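Local structure of putative glyoxalase superfamily protein (Ralstonia eutropha, 3IUZ) at residues Glu44-Leu49 and Leu110-Asn115; Thr104-Pro109 and Thr177-Leu182. The protein probably acts as an iron(II)-dependent dioxygenase/decarboxylase on 2-oxoadipate, forming 2-hydroxyglutarate, as a member of the glyoxalase (VOC) clan. All coordinates share one frame; numbering follows the deposited sequence. Where two conformers were deposited one is given.

Contact 1: residues Glu44-Leu49 and Leu110-Asn115; sequences EIAQAL and LGYRLN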
loop_
_atom_site.group_PDB
_atom_site.type_symbol
_atom_site.label_atom_id
_atom_site.label_comp_id
_atom_site.label_asym_id
_atom_site.label_seq_id
_atom_site.Cartn_x
_atom_site.Cartn_y
_atom_site.Cartn_z
ATOM N N GLU A 44 -2.816 13.698 11.035
ATOM C CA GLU A 44 -3.981 12.900 11.380
ATOM C C GLU A 44 -4.647 12.262 10.136
ATOM O O GLU A 44 -5.044 11.081 10.166
ATOM C CB GLU A 44 -5.004 13.751 12.110
ATOM C CG GLU A 44 -4.532 14.230 13.498
ATOM C CD GLU A 44 -5.419 15.270 14.147
ATOM O OE1 GLU A 44 -6.296 15.868 13.468
ATOM O OE2 GLU A 44 -5.236 15.490 15.364
ATOM N N ILE A 45 -4.789 13.050 9.071
ATOM C CA ILE A 45 -5.426 12.558 7.882
ATOM C C ILE A 45 -4.581 11.451 7.263
ATOM O O ILE A 45 -5.117 10.408 6.812
ATOM C CB ILE A 45 -5.720 13.702 6.877
ATOM C CG1 ILE A 45 -6.861 14.557 7.423
ATOM C CG2 ILE A 45 -6.065 13.172 5.468
ATOM C CD1 ILE A 45 -6.897 16.029 6.808
ATOM N N ALA A 46 -3.268 11.674 7.217
ATOM C CA ALA A 46 -2.373 10.690 6.616
ATOM C C ALA A 46 -2.417 9.366 7.373
ATOM O O ALA A 46 -2.463 8.283 6.758
ATOM C CB ALA A 46 -0.945 11.220 6.540
ATOM N N GLN A 47 -2.394 9.451 8.694
ATOM C CA GLN A 47 -2.474 8.281 9.563
ATOM C C GLN A 47 -3.831 7.559 9.393
ATOM O O GLN A 47 -3.842 6.310 9.203
ATOM C CB GLN A 47 -2.229 8.676 11.009
ATOM C CG GLN A 47 -2.416 7.569 12.035
ATOM C CD GLN A 47 -1.431 6.486 11.910
ATOM O OE1 GLN A 47 -0.342 6.664 11.360
ATOM N NE2 GLN A 47 -1.794 5.314 12.449
ATOM N N ALA A 48 -4.931 8.327 9.350
ATOM C CA ALA A 48 -6.274 7.718 9.153
ATOM C C ALA A 48 -6.381 7.082 7.797
ATOM O O ALA A 48 -6.861 5.918 7.725
ATOM C CB ALA A 48 -7.395 8.659 9.382
ATOM N N LEU A 49 -5.911 7.758 6.744
ATOM C CA LEU A 49 -5.918 7.127 5.399
ATOM C C LEU A 49 -5.194 5.762 5.449
ATOM O O LEU A 49 -5.708 4.761 4.922
ATOM C CB LEU A 49 -5.285 7.993 4.329
ATOM C CG LEU A 49 -5.017 7.384 2.959
ATOM C CD1 LEU A 49 -6.355 7.007 2.275
ATOM C CD2 LEU A 49 -4.147 8.291 2.069
ATOM N N LEU A 110 -0.122 15.365 1.064
ATOM C CA LEU A 110 -0.414 14.775 2.381
ATOM C C LEU A 110 0.673 15.005 3.439
ATOM O O LEU A 110 0.402 14.850 4.621
ATOM C CB LEU A 110 -0.646 13.293 2.302
ATOM C CG LEU A 110 -1.998 12.857 1.712
ATOM C CD1 LEU A 110 -2.022 11.288 1.533
ATOM C CD2 LEU A 110 -3.246 13.364 2.491
ATOM N N GLY A 111 1.889 15.344 3.001
ATOM C CA GLY A 111 2.983 15.624 3.917
ATOM C C GLY A 111 4.157 14.651 3.831
ATOM O O GLY A 111 5.053 14.723 4.643
ATOM N N TYR A 112 4.144 13.708 2.884
ATOM C CA TYR A 112 5.274 12.795 2.704
ATOM C C TYR A 112 6.431 13.445 1.903
ATOM O O TYR A 112 6.227 14.327 1.066
ATOM C CB TYR A 112 4.854 11.486 2.001
ATOM C CG TYR A 112 3.946 10.637 2.854
ATOM C CD1 TYR A 112 2.575 10.853 2.855
ATOM C CD2 TYR A 112 4.459 9.601 3.650
ATOM C CE1 TYR A 112 1.727 10.065 3.630
ATOM C CE2 TYR A 112 3.635 8.846 4.448
ATOM C CZ TYR A 112 2.272 9.072 4.428
ATOM O OH TYR A 112 1.435 8.319 5.210
ATOM N N ARG A 113 7.641 12.923 2.157
ATOM C CA ARG A 113 8.844 13.273 1.444
ATOM C C ARG A 113 9.564 12.012 1.072
ATOM O O ARG A 113 9.541 11.037 1.811
ATOM C CB ARG A 113 9.791 14.053 2.342
ATOM C CG ARG A 113 9.237 15.383 2.766
ATOM C CD ARG A 113 10.190 16.034 3.763
ATOM N NE ARG A 113 9.697 17.347 4.144
ATOM C CZ ARG A 113 9.990 17.962 5.294
ATOM N NH1 ARG A 113 10.762 17.367 6.207
ATOM N NH2 ARG A 113 9.492 19.178 5.545
ATOM N N LEU A 114 10.238 12.039 -0.065
ATOM C CA LEU A 114 11.113 10.954 -0.476
ATOM C C LEU A 114 12.094 10.661 0.633
ATOM O O LEU A 114 12.743 11.570 1.159
ATOM C CB LEU A 114 11.862 11.339 -1.759
ATOM C CG LEU A 114 12.812 10.301 -2.324
ATOM C CD1 LEU A 114 12.031 9.088 -2.852
ATOM C CD2 LEU A 114 13.689 11.010 -3.379
ATOM N N ASN A 115 12.188 9.402 1.020
ATOM C CA ASN A 115 13.122 9.023 2.070
ATOM C C ASN A 115 14.211 8.026 1.634
ATOM O O ASN A 115 15.073 7.715 2.421
ATOM C CB ASN A 115 12.338 8.469 3.254
ATOM C CG ASN A 115 13.117 8.484 4.547
ATOM O OD1 ASN A 115 13.696 9.491 4.898
ATOM N ND2 ASN A 115 13.076 7.373 5.294
HETATM O O HOH W 1 -1.254 8.406 4.421
#

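Contact 2: residues Thr104-Pro109 and Thr177-Leu182; sequences TRILRP and TLLWQL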
loop_
_atom_site.group_PDB
_atom_site.type_symbol
_atom_site.label_atom_id
_atom_site.label_comp_id
_atom_site.label_asym_id
_atom_site.label_seq_id
_atom_site.Cartn_x
_atom_site.Cartn_y
_atom_site.Cartn_z
ATOM N N THR A 104 2.914 10.149 -6.089
ATOM C CA THR A 104 3.601 11.266 -5.436
ATOM C C THR A 104 2.732 12.561 -5.434
ATOM O O THR A 104 2.823 13.344 -4.512
ATOM C CB THR A 104 4.971 11.552 -6.034
ATOM O OG1 THR A 104 4.893 11.618 -7.441
ATOM C CG2 THR A 104 5.974 10.414 -5.639
ATOM N N ARG A 105 1.942 12.758 -6.475
ATOM C CA ARG A 105 0.957 13.830 -6.559
ATOM C C ARG A 105 -0.115 13.778 -5.447
ATOM O O ARG A 105 -0.797 14.778 -5.225
ATOM C CB ARG A 105 0.272 13.839 -7.909
ATOM C CG ARG A 105 -0.786 12.712 -8.087
ATOM C CD ARG A 105 -1.286 12.531 -9.501
ATOM N NE ARG A 105 -2.109 11.321 -9.614
ATOM C CZ ARG A 105 -3.173 11.168 -10.405
ATOM N NH1 ARG A 105 -3.603 12.130 -11.219
ATOM N NH2 ARG A 105 -3.789 10.003 -10.426
ATOM N N ILE A 106 -0.227 12.623 -4.759
ATOM C CA ILE A 106 -1.088 12.435 -3.617
ATOM C C ILE A 106 -0.273 12.510 -2.321
ATOM O O ILE A 106 -0.627 13.240 -1.383
ATOM C CB ILE A 106 -1.830 11.055 -3.666
ATOM C CG1 ILE A 106 -2.735 10.915 -4.896
ATOM C CG2 ILE A 106 -2.605 10.809 -2.367
ATOM C CD1 ILE A 106 -3.289 9.420 -5.147
ATOM N N LEU A 107 0.820 11.749 -2.239
ATOM C CA LEU A 107 1.536 11.638 -0.977
ATOM C C LEU A 107 2.221 12.950 -0.585
ATOM O O LEU A 107 2.360 13.237 0.598
ATOM C CB LEU A 107 2.628 10.546 -1.060
ATOM C CG LEU A 107 2.093 9.149 -1.406
ATOM C CD1 LEU A 107 3.130 8.070 -1.546
ATOM C CD2 LEU A 107 1.053 8.728 -0.357
ATOM N N ARG A 108 2.691 13.710 -1.583
ATOM C CA ARG A 108 3.455 14.936 -1.323
ATOM C C ARG A 108 2.556 15.961 -0.627
ATOM O O ARG A 108 2.896 16.400 0.445
ATOM C CB ARG A 108 4.097 15.465 -2.600
ATOM C CG ARG A 108 5.196 14.570 -3.122
ATOM C CD ARG A 108 6.488 14.623 -2.331
ATOM N NE ARG A 108 7.194 15.852 -2.615
ATOM C CZ ARG A 108 7.594 16.758 -1.743
ATOM N NH1 ARG A 108 7.397 16.618 -0.437
ATOM N NH2 ARG A 108 8.189 17.863 -2.199
ATOM N N PRO A 109 1.374 16.275 -1.175
ATOM C CA PRO A 109 0.530 17.226 -0.440
ATOM C C PRO A 109 -0.028 16.680 0.901
ATOM O O PRO A 109 -0.374 17.445 1.798
ATOM C CB PRO A 109 -0.591 17.519 -1.434
ATOM C CG PRO A 109 -0.562 16.339 -2.398
ATOM C CD PRO A 109 0.842 16.010 -2.531
ATOM N N THR A 177 -8.905 19.177 -5.085
ATOM C CA THR A 177 -9.287 20.369 -4.353
ATOM C C THR A 177 -8.928 20.269 -2.870
ATOM O O THR A 177 -8.274 21.183 -2.278
ATOM C CB THR A 177 -10.811 20.607 -4.477
ATOM O OG1 THR A 177 -11.143 20.806 -5.864
ATOM C CG2 THR A 177 -11.253 21.826 -3.630
ATOM N N LEU A 178 -9.287 19.143 -2.255
ATOM C CA LEU A 178 -9.119 18.987 -0.796
ATOM C C LEU A 178 -7.639 18.752 -0.424
ATOM O O LEU A 178 -7.154 19.263 0.592
ATOM C CB LEU A 178 -10.023 17.840 -0.264
ATOM C CG LEU A 178 -11.544 18.141 -0.334
ATOM C CD1 LEU A 178 -12.427 16.918 0.099
ATOM C CD2 LEU A 178 -11.858 19.387 0.538
ATOM N N LEU A 179 -6.957 17.984 -1.269
ATOM C CA LEU A 179 -5.533 17.728 -1.133
ATOM C C LEU A 179 -4.695 19.022 -1.077
ATOM O O LEU A 179 -3.849 19.202 -0.213
ATOM C CB LEU A 179 -5.104 16.891 -2.332
ATOM C CG LEU A 179 -3.945 15.945 -2.155
ATOM C CD1 LEU A 179 -4.076 15.253 -0.802
ATOM C CD2 LEU A 179 -3.939 14.970 -3.391
ATOM N N TRP A 180 -4.950 19.943 -2.013
ATOM C CA TRP A 180 -4.199 21.178 -2.098
ATOM C C TRP A 180 -4.634 22.251 -1.092
ATOM O O TRP A 180 -3.785 23.064 -0.697
ATOM C CB TRP A 180 -4.133 21.631 -3.576
ATOM C CG TRP A 180 -3.301 20.636 -4.279
ATOM C CD1 TRP A 180 -3.715 19.563 -5.035
ATOM C CD2 TRP A 180 -1.887 20.474 -4.117
ATOM N NE1 TRP A 180 -2.640 18.809 -5.395
ATOM C CE2 TRP A 180 -1.510 19.339 -4.843
ATOM C CE3 TRP A 180 -0.903 21.191 -3.426
ATOM C CZ2 TRP A 180 -0.180 18.893 -4.900
ATOM C CZ3 TRP A 180 0.413 20.741 -3.478
ATOM C CH2 TRP A 180 0.757 19.618 -4.260
ATOM N N GLN A 181 -5.898 22.237 -0.630
ATOM C CA GLN A 181 -6.304 23.022 0.552
ATOM C C GLN A 181 -5.514 22.549 1.784
ATOM O O GLN A 181 -5.058 23.361 2.598
ATOM C CB GLN A 181 -7.820 22.891 0.839
ATOM C CG GLN A 181 -8.627 23.617 -0.289
ATOM C CD GLN A 181 -10.109 23.574 -0.105
ATOM O OE1 GLN A 181 -10.607 23.109 0.940
ATOM N NE2 GLN A 181 -10.830 24.051 -1.118
ATOM N N LEU A 182 -5.379 21.230 1.903
ATOM C CA LEU A 182 -4.702 20.598 3.026
ATOM C C LEU A 182 -3.234 20.985 2.991
ATOM O O LEU A 182 -2.694 21.346 4.016
ATOM C CB LEU A 182 -4.840 19.074 2.980
ATOM C CG LEU A 182 -4.148 18.270 4.090
ATOM C CD1 LEU A 182 -4.612 18.685 5.487
ATOM C CD2 LEU A 182 -4.364 16.757 3.861
HETATM O O HOH W 2 -2.504 16.240 -6.795
#

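Contact 1: residues Glu44-Leu49 and Leu110-Asn115
Helix 42-60 packs here against the turn that joins helix 101-110 to strand 112-120 of the mixed beta sheet. Ala46, Ile45 and Leu49 on the helix meet Leu110 and Tyr112 at the turn. The two methyls of Leu110 divide the work. CD1 touches Leu49 CD2 at 3.7 Å, while CD2 meets Ile45 CG2 at 4.1 Å. The Leu110 side chain crosses those of both partners at about a right angle. CG of Leu110 stands beside its own backbone N (chi1 -75°), and the branched end reaches the helix between Ile45 and Leu49.

Ala46 points its methyl at the turn. Its CB lies 4.0 Å from Tyr112 OH and approaches the ring obliquely, near CE1. Gly111 forms a Schellman motif at the end of helix 101-110. Its phi is positive (116°), a backbone angle that suits glycine. The chain then enters the strand, and the end of the Tyr112 side chain comes near Ala46.

One water links the two segments. It donates to Ala46 O at 2.6 Å and lies 2.8 Å from Tyr112 OH. That hydroxyl also bonds Asn50 ND2, one residue past the helical segment. His132 and Phe142 pack edge-to-face with the Tyr112 ring. The contact is therefore an apolar interface with one buried hydroxyl, tied to the helix through water and an amide instead of a direct bond between the segments.

Contact 2: residues Thr104-Pro109 and Thr177-Leu182
Leu179 and Trp180 leave helix 173-185 with different first torsions, and both reach Pro109. CG of Leu179 lies beside its carbonyl carbon (chi1 -151°), which carries the isobutyl group onto the proline ring. CG of Trp180 stands beside its backbone N, and the indole extends over the same ring. Pro109 thus meets a leucine on one side and an aromatic face on an adjacent side.

Pro109 CG is 3.4 Å from Leu179 CG, tighter than usual for two carbons. Leu179 was modelled in two conformers, so this short distance deserves caution. Pro109 CB sits over one face of the indole. It lies above the six-membered ring, 11° off the ring normal, in a CH-pi contact. Pro109 CG also comes within 3.6 Å of Trp180 CZ2. Leu179 CD2 reaches back along helix 101-110 to the backbone of Arg105 and Ile106. Leu182 CG comes loosely near Pro109 O.

The segment axes are 9.6 Å apart and cross at 34°. Helix 104-109 is kinked, with no bond to the preceding turn from the N of Ile106 or Pro109. Proline has no N-H to give, so the carbonyl of Arg105 cannot receive the usual helical bond from position 109. A water donates to Arg105 O at 2.7 Å. The same water accepts from Trp180 NE1 at 2.9 Å, lying at the indole edge in the ring plane. The guanidinium of Arg105 forms a salt bridge with Asp169 through NH2. Pro109 therefore serves the interface as an apolar surface, while the carbonyl left without its helical N-H by the proline takes its bond from a water that also accepts from the tryptophan.

How the contacts relate
Contacts 1 and 2 lie about 10 Å apart, centre to centre, and share helix 101-110. Contact 2 uses the helix itself, and contact 1 its last residue with the turn and strand that follow. Tyr112 N is probably hydrogen-bonded to Leu107 O, which ties the two directly. Their leucines also form one apolar layer: Leu110 CD2 packs on Leu179 and Leu182, and Ile45 meets Leu182. All touching residues of contact 1 are buried, next to the sheet. Contact 2 lies farther out and has an exposed tryptophan at its margin. Water joins a backbone carbonyl to an aromatic side chain in both, through a phenol in contact 1 and an indole N-H in contact 2.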